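Local structure of hydrazine synthase subunit beta (Candidatus Kuenenia stuttgartiensis, 5C2V) at residues V53-A67 and V71-Q85. The protein forms part of the hydrazine synthase complex, which condenses nitric oxide with ammonium, and may modulate passage of the hydroxylamine intermediate between the active sites of its partner subunits. Residues are numbered along the deposited sequence; the frame is centred on the assembly and turned at random.
With CA (calcium ion), chain Q.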
ATOM      1  N   VAL B  53       4.435  56.763  39.963  1.00 55.47           N
ATOM      2  CA  VAL B  53       3.111  56.332  40.393  1.00 58.06           C
ATOM      3  C   VAL B  53       3.230  55.574  41.709  1.00 64.36           C
ATOM      4  O   VAL B  53       4.305  55.521  42.308  1.00 73.89           O
ATOM      5  CB  VAL B  53       2.417  55.437  39.348  1.00 75.24           C
ATOM      6  CG1 VAL B  53       2.077  56.236  38.099  1.00 53.20           C
ATOM      7  CG2 VAL B  53       3.286  54.233  39.016  1.00 65.63           C
ATOM      8  N   ARG B  54       2.125  54.991  42.158  1.00 55.59           N
ATOM      9  CA  ARG B  54       2.116  54.240  43.407  1.00 65.67           C
ATOM     10  C   ARG B  54       2.817  52.892  43.245  1.00 60.88           C
ATOM     11  O   ARG B  54       3.389  52.598  42.196  1.00 64.50           O
ATOM     12  CB  ARG B  54       0.684  54.035  43.903  1.00 71.56           C
ATOM     13  CG  ARG B  54      -0.141  55.309  43.978  1.00 78.95           C
ATOM     14  CD  ARG B  54       0.609  56.420  44.692  1.00 75.05           C
ATOM     15  NE  ARG B  54      -0.190  57.638  44.793  1.00 93.64           N
ATOM     16  CZ  ARG B  54       0.300  58.827  45.124  1.00 99.43           C
ATOM     17  NH1 ARG B  54       1.593  58.963  45.386  1.00102.11           N
ATOM     18  NH2 ARG B  54      -0.500  59.881  45.192  1.00 95.96           N
ATOM     19  N   VAL B  55       2.773  52.083  44.299  1.00 53.37           N
ATOM     20  CA  VAL B  55       3.538  50.842  44.363  1.00 78.02           C
ATOM     21  C   VAL B  55       3.090  49.774  43.358  1.00 74.69           C
ATOM     22  O   VAL B  55       1.908  49.435  43.280  1.00 58.00           O
ATOM     23  CB  VAL B  55       3.470  50.238  45.783  1.00 67.01           C
ATOM     24  CG1 VAL B  55       4.478  49.113  45.937  1.00 49.69           C
ATOM     25  CG2 VAL B  55       3.719  51.319  46.826  1.00 62.11           C
ATOM     26  N   GLN B  56       4.057  49.259  42.601  1.00 69.82           N
ATOM     27  CA  GLN B  56       3.880  48.094  41.728  1.00 74.66           C
ATOM     28  C   GLN B  56       2.811  48.254  40.635  1.00 71.01           C
ATOM     29  O   GLN B  56       1.808  47.537  40.637  1.00 52.53           O
ATOM     30  CB  GLN B  56       3.544  46.874  42.596  1.00 78.88           C
ATOM     31  CG  GLN B  56       3.680  45.536  41.907  1.00 79.41           C
ATOM     32  CD  GLN B  56       3.520  44.380  42.862  1.00 81.45           C
ATOM     33  OE1 GLN B  56       3.939  44.442  44.018  1.00 74.30           O
ATOM     34  NE2 GLN B  56       2.904  43.320  42.385  1.00 80.73           N
ATOM     35  N   PRO B  57       2.989  49.227  39.721  1.00 65.58           N
ATOM     36  CA  PRO B  57       2.026  49.246  38.613  1.00 60.87           C
ATOM     37  C   PRO B  57       2.133  48.017  37.706  1.00 67.38           C
ATOM     38  O   PRO B  57       3.219  47.745  37.195  1.00 59.09           O
ATOM     39  CB  PRO B  57       2.412  50.515  37.851  1.00 58.28           C
ATOM     40  CG  PRO B  57       3.879  50.662  38.107  1.00 70.91           C
ATOM     41  CD  PRO B  57       4.102  50.170  39.513  1.00 68.05           C
ATOM     42  N   GLU B  58       1.044  47.279  37.504  1.00 64.54           N
ATOM     43  CA  GLU B  58       1.029  46.244  36.469  1.00 71.99           C
ATOM     44  C   GLU B  58       0.272  46.515  35.160  1.00 81.29           C
ATOM     45  O   GLU B  58       0.327  45.691  34.246  1.00 66.16           O
ATOM     46  CB  GLU B  58       0.552  44.940  37.096  1.00 64.18           C
ATOM     47  CG  GLU B  58       1.578  44.465  38.104  1.00 59.41           C
ATOM     48  CD  GLU B  58       1.184  43.224  38.851  1.00 62.77           C
ATOM     49  OE1 GLU B  58       0.022  42.783  38.735  1.00 61.98           O
ATOM     50  OE2 GLU B  58       2.064  42.680  39.548  1.00 70.79           O
ATOM     51  N   ALA B  59      -0.417  47.646  35.048  1.00 80.23           N
ATOM     52  CA  ALA B  59      -1.217  47.897  33.847  1.00 72.58           C
ATOM     53  C   ALA B  59      -1.504  49.374  33.611  1.00 79.25           C
ATOM     54  O   ALA B  59      -1.469  50.179  34.541  1.00 78.75           O
ATOM     55  CB  ALA B  59      -2.527  47.119  33.920  1.00 51.84           C
ATOM     56  N   SER B  60      -1.808  49.720  32.362  1.00 68.96           N
ATOM     57  CA  SER B  60      -2.167  51.091  32.011  1.00 61.03           C
ATOM     58  C   SER B  60      -3.074  51.164  30.780  1.00 76.25           C
ATOM     59  O   SER B  60      -2.986  50.328  29.881  1.00 78.45           O
ATOM     60  CB  SER B  60      -0.905  51.925  31.780  1.00 54.62           C
ATOM     61  OG  SER B  60      -0.096  51.361  30.765  1.00 72.50           O
ATOM     62  N   ALA B  61      -3.937  52.176  30.747  1.00 84.28           N
ATOM     63  CA  ALA B  61      -4.811  52.413  29.600  1.00 72.86           C
ATOM     64  C   ALA B  61      -4.851  53.898  29.243  1.00 76.52           C
ATOM     65  O   ALA B  61      -4.867  54.757  30.124  1.00 72.18           O
ATOM     66  CB  ALA B  61      -6.213  51.897  29.881  1.00 57.68           C
ATOM     67  N   VAL B  62      -4.871  54.190  27.946  1.00 67.85           N
ATOM     68  CA  VAL B  62      -4.862  55.569  27.469  1.00 58.29           C
ATOM     69  C   VAL B  62      -6.256  56.020  27.037  1.00 56.02           C
ATOM     70  O   VAL B  62      -7.009  55.250  26.442  1.00 69.87           O
ATOM     71  CB  VAL B  62      -3.884  55.744  26.287  1.00 63.80           C
ATOM     72  CG1 VAL B  62      -3.724  57.215  25.930  1.00 56.06           C
ATOM     73  CG2 VAL B  62      -2.538  55.126  26.619  1.00 56.60           C
ATOM     74  N   THR B  63      -6.596  57.268  27.349  1.00 71.52           N
ATOM     75  CA  THR B  63      -7.851  57.859  26.901  1.00 75.08           C
ATOM     76  C   THR B  63      -7.820  58.059  25.386  1.00 78.13           C
ATOM     77  O   THR B  63      -6.751  58.270  24.814  1.00 76.35           O
ATOM     78  CB  THR B  63      -8.121  59.208  27.602  1.00 68.88           C
ATOM     79  OG1 THR B  63      -7.052  60.119  27.321  1.00 69.44           O
ATOM     80  CG2 THR B  63      -8.235  59.012  29.107  1.00 67.57           C
ATOM     81  N   PRO B  64      -8.994  57.978  24.731  1.00 77.14           N
ATOM     82  CA  PRO B  64      -9.113  58.119  23.273  1.00 72.99           C
ATOM     83  C   PRO B  64      -8.437  59.371  22.710  1.00 78.36           C
ATOM     84  O   PRO B  64      -7.903  59.325  21.602  1.00 62.91           O
ATOM     85  CB  PRO B  64     -10.626  58.184  23.059  1.00 61.54           C
ATOM     86  CG  PRO B  64     -11.182  57.378  24.172  1.00 64.23           C
ATOM     87  CD  PRO B  64     -10.288  57.641  25.353  1.00 67.22           C
ATOM     88  N   ASP B  65      -8.472  60.471  23.454  1.00 76.31           N
ATOM     89  CA  ASP B  65      -7.808  61.698  23.025  1.00 76.57           C
ATOM     90  C   ASP B  65      -6.305  61.644  23.288  1.00 80.66           C
ATOM     91  O   ASP B  65      -5.518  62.283  22.590  1.00 66.41           O
ATOM     92  CB  ASP B  65      -8.427  62.912  23.723  1.00 73.96           C
ATOM     93  CG  ASP B  65      -8.667  62.677  25.202  1.00 81.87           C
ATOM     94  OD1 ASP B  65      -7.812  62.044  25.857  1.00 84.10           O
ATOM     95  OD2 ASP B  65      -9.717  63.124  25.710  1.00 85.74           O
ATOM     96  N   GLY B  66      -5.915  60.874  24.300  1.00 85.57           N
ATOM     97  CA  GLY B  66      -4.514  60.700  24.638  1.00 84.94           C
ATOM     98  C   GLY B  66      -3.962  61.772  25.559  1.00 80.86           C
ATOM     99  O   GLY B  66      -2.761  62.037  25.558  1.00 71.78           O
ATOM    100  N   ALA B  67      -4.839  62.409  26.329  1.00 88.65           N
ATOM    101  CA  ALA B  67      -4.409  63.413  27.297  1.00 90.26           C
ATOM    102  C   ALA B  67      -4.168  62.832  28.692  1.00 76.26           C
ATOM    103  O   ALA B  67      -3.640  63.517  29.568  1.00 70.97           O
ATOM    104  CB  ALA B  67      -5.432  64.537  27.372  1.00 85.18           C
ATOM    105  N   VAL B  71      -3.187  54.267  35.276  1.00 65.28           N
ATOM    106  CA  VAL B  71      -2.244  53.212  35.626  1.00 65.75           C
ATOM    107  C   VAL B  71      -2.768  52.373  36.786  1.00 66.86           C
ATOM    108  O   VAL B  71      -3.325  52.908  37.742  1.00 60.39           O
ATOM    109  CB  VAL B  71      -0.868  53.803  35.997  1.00 54.55           C
ATOM    110  CG1 VAL B  71       0.140  52.699  36.249  1.00 63.44           C
ATOM    111  CG2 VAL B  71      -0.376  54.733  34.899  1.00 53.33           C
ATOM    112  N   CYS B  72      -2.593  51.057  36.703  1.00 66.86           N
ATOM    113  CA  CYS B  72      -3.037  50.173  37.774  1.00 74.83           C
ATOM    114  C   CYS B  72      -1.917  49.878  38.757  1.00 69.28           C
ATOM    115  O   CYS B  72      -0.972  49.168  38.425  1.00 61.39           O
ATOM    116  CB  CYS B  72      -3.567  48.858  37.202  1.00 61.89           C
ATOM    117  SG  CYS B  72      -5.273  48.912  36.635  1.00 57.23           S
ATOM    118  N   ASN B  73      -2.043  50.395  39.976  1.00 71.96           N
ATOM    119  CA  ASN B  73      -1.088  50.084  41.028  1.00 66.01           C
ATOM    120  C   ASN B  73      -1.609  48.917  41.853  1.00 70.99           C
ATOM    121  O   ASN B  73      -2.593  49.043  42.591  1.00 65.12           O
ATOM    122  CB  ASN B  73      -0.836  51.305  41.913  1.00 62.94           C
ATOM    123  CG  ASN B  73      -0.527  52.554  41.108  1.00 63.17           C
ATOM    124  OD1 ASN B  73       0.581  52.720  40.596  1.00 55.04           O
ATOM    125  ND2 ASN B  73      -1.507  53.444  40.998  1.00 67.99           N
ATOM    126  N   ALA B  74      -0.926  47.784  41.724  1.00 63.56           N
ATOM    127  CA  ALA B  74      -1.403  46.518  42.261  1.00 62.61           C
ATOM    128  C   ALA B  74      -1.246  46.410  43.771  1.00 62.39           C
ATOM    129  O   ALA B  74      -2.187  46.042  44.477  1.00 64.65           O
ATOM    130  CB  ALA B  74      -0.678  45.377  41.584  1.00 62.19           C
ATOM    131  N   GLU B  75      -0.055  46.728  44.264  1.00 68.95           N
ATOM    132  CA  GLU B  75       0.230  46.615  45.688  1.00 84.10           C
ATOM    133  C   GLU B  75      -0.495  47.699  46.472  1.00 75.03           C
ATOM    134  O   GLU B  75      -0.954  47.471  47.592  1.00 63.26           O
ATOM    135  CB  GLU B  75       1.735  46.690  45.946  1.00 75.27           C
ATOM    136  CG  GLU B  75       2.122  46.531  47.409  1.00 81.49           C
ATOM    137  CD  GLU B  75       1.679  45.200  47.989  1.00 95.63           C
ATOM    138  OE1 GLU B  75       2.476  44.240  47.950  1.00121.67           O
ATOM    139  OE2 GLU B  75       0.537  45.114  48.490  1.00 93.51           O
ATOM    140  N   SER B  76      -0.605  48.878  45.871  1.00 65.96           N
ATOM    141  CA  SER B  76      -1.278  50.002  46.510  1.00 73.68           C
ATOM    142  C   SER B  76      -2.791  49.829  46.494  1.00 82.95           C
ATOM    143  O   SER B  76      -3.515  50.618  47.104  1.00 77.69           O
ATOM    144  CB  SER B  76      -0.896  51.314  45.824  1.00 60.12           C
ATOM    145  OG  SER B  76       0.505  51.509  45.848  1.00 71.27           O
ATOM    146  N   ASP B  77      -3.254  48.796  45.792  1.00 76.09           N
ATOM    147  CA  ASP B  77      -4.681  48.546  45.615  1.00 64.56           C
ATOM    148  C   ASP B  77      -5.370  49.770  45.017  1.00 68.13           C
ATOM    149  O   ASP B  77      -6.496  50.100  45.393  1.00 54.94           O
ATOM    150  CB  ASP B  77      -5.341  48.165  46.949  1.00 54.24           C
ATOM    151  CG  ASP B  77      -4.987  46.757  47.408  1.00 70.70           C
ATOM    152  OD1 ASP B  77      -3.861  46.531  47.913  1.00 98.62           O
ATOM    153  OD2 ASP B  77      -5.853  45.872  47.271  1.00 78.64           O
ATOM    154  N   SER B  78      -4.697  50.447  44.088  1.00 71.02           N
ATOM    155  CA  SER B  78      -5.211  51.718  43.586  1.00 69.65           C
ATOM    156  C   SER B  78      -5.005  51.927  42.088  1.00 69.71           C
ATOM    157  O   SER B  78      -4.459  51.071  41.394  1.00 73.79           O
ATOM    158  CB  SER B  78      -4.567  52.879  44.348  1.00 77.65           C
ATOM    159  OG  SER B  78      -3.177  52.962  44.077  1.00 78.82           O
ATOM    160  N   VAL B  79      -5.468  53.076  41.606  1.00 68.12           N
ATOM    161  CA  VAL B  79      -5.334  53.476  40.211  1.00 70.90           C
ATOM    162  C   VAL B  79      -4.886  54.932  40.122  1.00 67.31           C
ATOM    163  O   VAL B  79      -5.576  55.831  40.604  1.00 65.76           O
ATOM    164  CB  VAL B  79      -6.659  53.308  39.436  1.00 71.81           C
ATOM    165  CG1 VAL B  79      -6.542  53.910  38.043  1.00 68.37           C
ATOM    166  CG2 VAL B  79      -7.057  51.841  39.361  1.00 63.25           C
ATOM    167  N   SER B  80      -3.733  55.161  39.506  1.00 54.09           N
ATOM    168  CA  SER B  80      -3.212  56.511  39.336  1.00 50.46           C
ATOM    169  C   SER B  80      -3.724  57.149  38.049  1.00 65.11           C
ATOM    170  O   SER B  80      -3.850  56.480  37.024  1.00 70.04           O
ATOM    171  CB  SER B  80      -1.682  56.497  39.335  1.00 49.40           C
ATOM    172  OG  SER B  80      -1.176  55.961  40.545  1.00 85.27           O
ATOM    173  N   VAL B  81      -4.026  58.441  38.108  1.00 72.90           N
ATOM    174  CA  VAL B  81      -4.371  59.189  36.905  1.00 53.72           C
ATOM    175  C   VAL B  81      -3.218  60.114  36.538  1.00 63.88           C
ATOM    176  O   VAL B  81      -2.832  60.981  37.322  1.00 74.11           O
ATOM    177  CB  VAL B  81      -5.660  60.009  37.081  1.00 64.92           C
ATOM    178  CG1 VAL B  81      -5.971  60.781  35.808  1.00 60.90           C
ATOM    179  CG2 VAL B  81      -6.819  59.098  37.449  1.00 66.11           C
ATOM    180  N   VAL B  82      -2.669  59.922  35.343  1.00 65.76           N
ATOM    181  CA  VAL B  82      -1.478  60.650  34.925  1.00 67.22           C
ATOM    182  C   VAL B  82      -1.766  61.629  33.794  1.00 68.90           C
ATOM    183  O   VAL B  82      -2.400  61.273  32.799  1.00 78.30           O
ATOM    184  CB  VAL B  82      -0.366  59.678  34.473  1.00 61.15           C
ATOM    185  CG1 VAL B  82       0.833  60.442  33.926  1.00 43.20           C
ATOM    186  CG2 VAL B  82       0.048  58.771  35.622  1.00 56.43           C
ATOM    187  N   ASP B  83      -1.300  62.863  33.951  1.00 79.19           N
ATOM    188  CA  ASP B  83      -1.359  63.836  32.871  1.00 71.18           C
ATOM    189  C   ASP B  83      -0.208  63.543  31.916  1.00 76.02           C
ATOM    190  O   ASP B  83       0.958  63.581  32.310  1.00 74.99           O
ATOM    191  CB  ASP B  83      -1.273  65.263  33.417  1.00 75.92           C
ATOM    192  CG  ASP B  83      -1.721  66.303  32.410  1.00 76.12           C
ATOM    193  OD1 ASP B  83      -0.970  66.567  31.448  1.00 85.60           O
ATOM    194  OD2 ASP B  83      -2.823  66.865  32.587  1.00 78.23           O
ATOM    195  N   ILE B  84      -0.536  63.251  30.662  1.00 68.65           N
ATOM    196  CA  ILE B  84       0.460  62.788  29.703  1.00 78.35           C
ATOM    197  C   ILE B  84       1.379  63.920  29.255  1.00 83.79           C
ATOM    198  O   ILE B  84       2.588  63.732  29.105  1.00 77.47           O
ATOM    199  CB  ILE B  84      -0.213  62.141  28.473  1.00 80.84           C
ATOM    200  CG1 ILE B  84      -0.993  60.895  28.902  1.00 78.17           C
ATOM    201  CG2 ILE B  84       0.819  61.777  27.416  1.00 76.72           C
ATOM    202  CD1 ILE B  84      -1.584  60.110  27.755  1.00 78.19           C
ATOM    203  N   GLN B  85       0.804  65.102  29.061  1.00 75.02           N
ATOM    204  CA  GLN B  85       1.574  66.257  28.618  1.00 81.97           C
ATOM    205  C   GLN B  85       2.391  66.862  29.759  1.00 83.67           C
ATOM    206  O   GLN B  85       3.525  67.297  29.555  1.00 80.61           O
ATOM    207  CB  GLN B  85       0.641  67.306  28.013  1.00 70.68           C
ATOM    208  CG  GLN B  85      -0.341  66.729  27.006  1.00 73.44           C
ATOM    209  CD  GLN B  85      -1.640  67.508  26.938  1.00109.94           C
ATOM    210  OE1 GLN B  85      -1.896  68.384  27.764  1.00107.55           O
ATOM    211  NE2 GLN B  85      -2.470  67.188  25.952  1.00104.24           N
TER
HETATM  212 CA    CA Q 402      -4.385  44.139  47.606  1.00 68.57          CA
HETATM  213  O   HOH W   1      -1.484  64.309  25.035  1.00 52.78           O
HETATM  214  O   HOH W   2      -2.742  42.680  48.556  1.00 70.05           O
HETATM  215  O   HOH W   3      -4.217  43.928  49.987  1.00 55.45           O
HETATM  216  O   HOH W   4      -2.504  45.259  46.742  1.00 88.06           O
HETATM  217  O   HOH W   5      -2.731  42.909  46.412  1.00 74.76           O
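Strands 57-62 and 71-73 run antiparallel, 159° between their directions, with Glu58 N bonded to Cys72 O at 2.9 Å, in a four-stranded beta-propeller blade whose next strand is 78-83. Pro57 suits its non-hydrogen-bonded pairing with Asn73, since its nitrogen has no proton to give; its CB instead rests on Val71 CG1 at 3.5 Å. That methyl is carried there by a chi1 of -175°, which sets CG1 opposite the backbone N. On the other face small Ala59 and Cys72 meet through their CB atoms, and Pro99 and Ile102 of strand 99-104, in the next blade, pack against Cys72. Val53 CG1 touches Val82 CG2 at 4.1 Å, joining the incoming chain to the third strand. Beyond the strand ends, Ala74 N reaches Gln56 O from above the carbonyl plane at 3.0 Å, and Ser76 OG takes the N-H of Val55 at 2.8 Å. Gln56 NE2 donates to Glu58 OE2, while Trp98 holds OE1 of that carboxylate. Where the hairpin of strands 68-73 and 78-83 reverses, through 74-76, Asp77 and Ser78 both face Asn73 in a G1 bulge, and Asp77 grips the calcium ion with both oxygens, OD2 lying 2.3 Å from the metal and Asp97 adding another ligand.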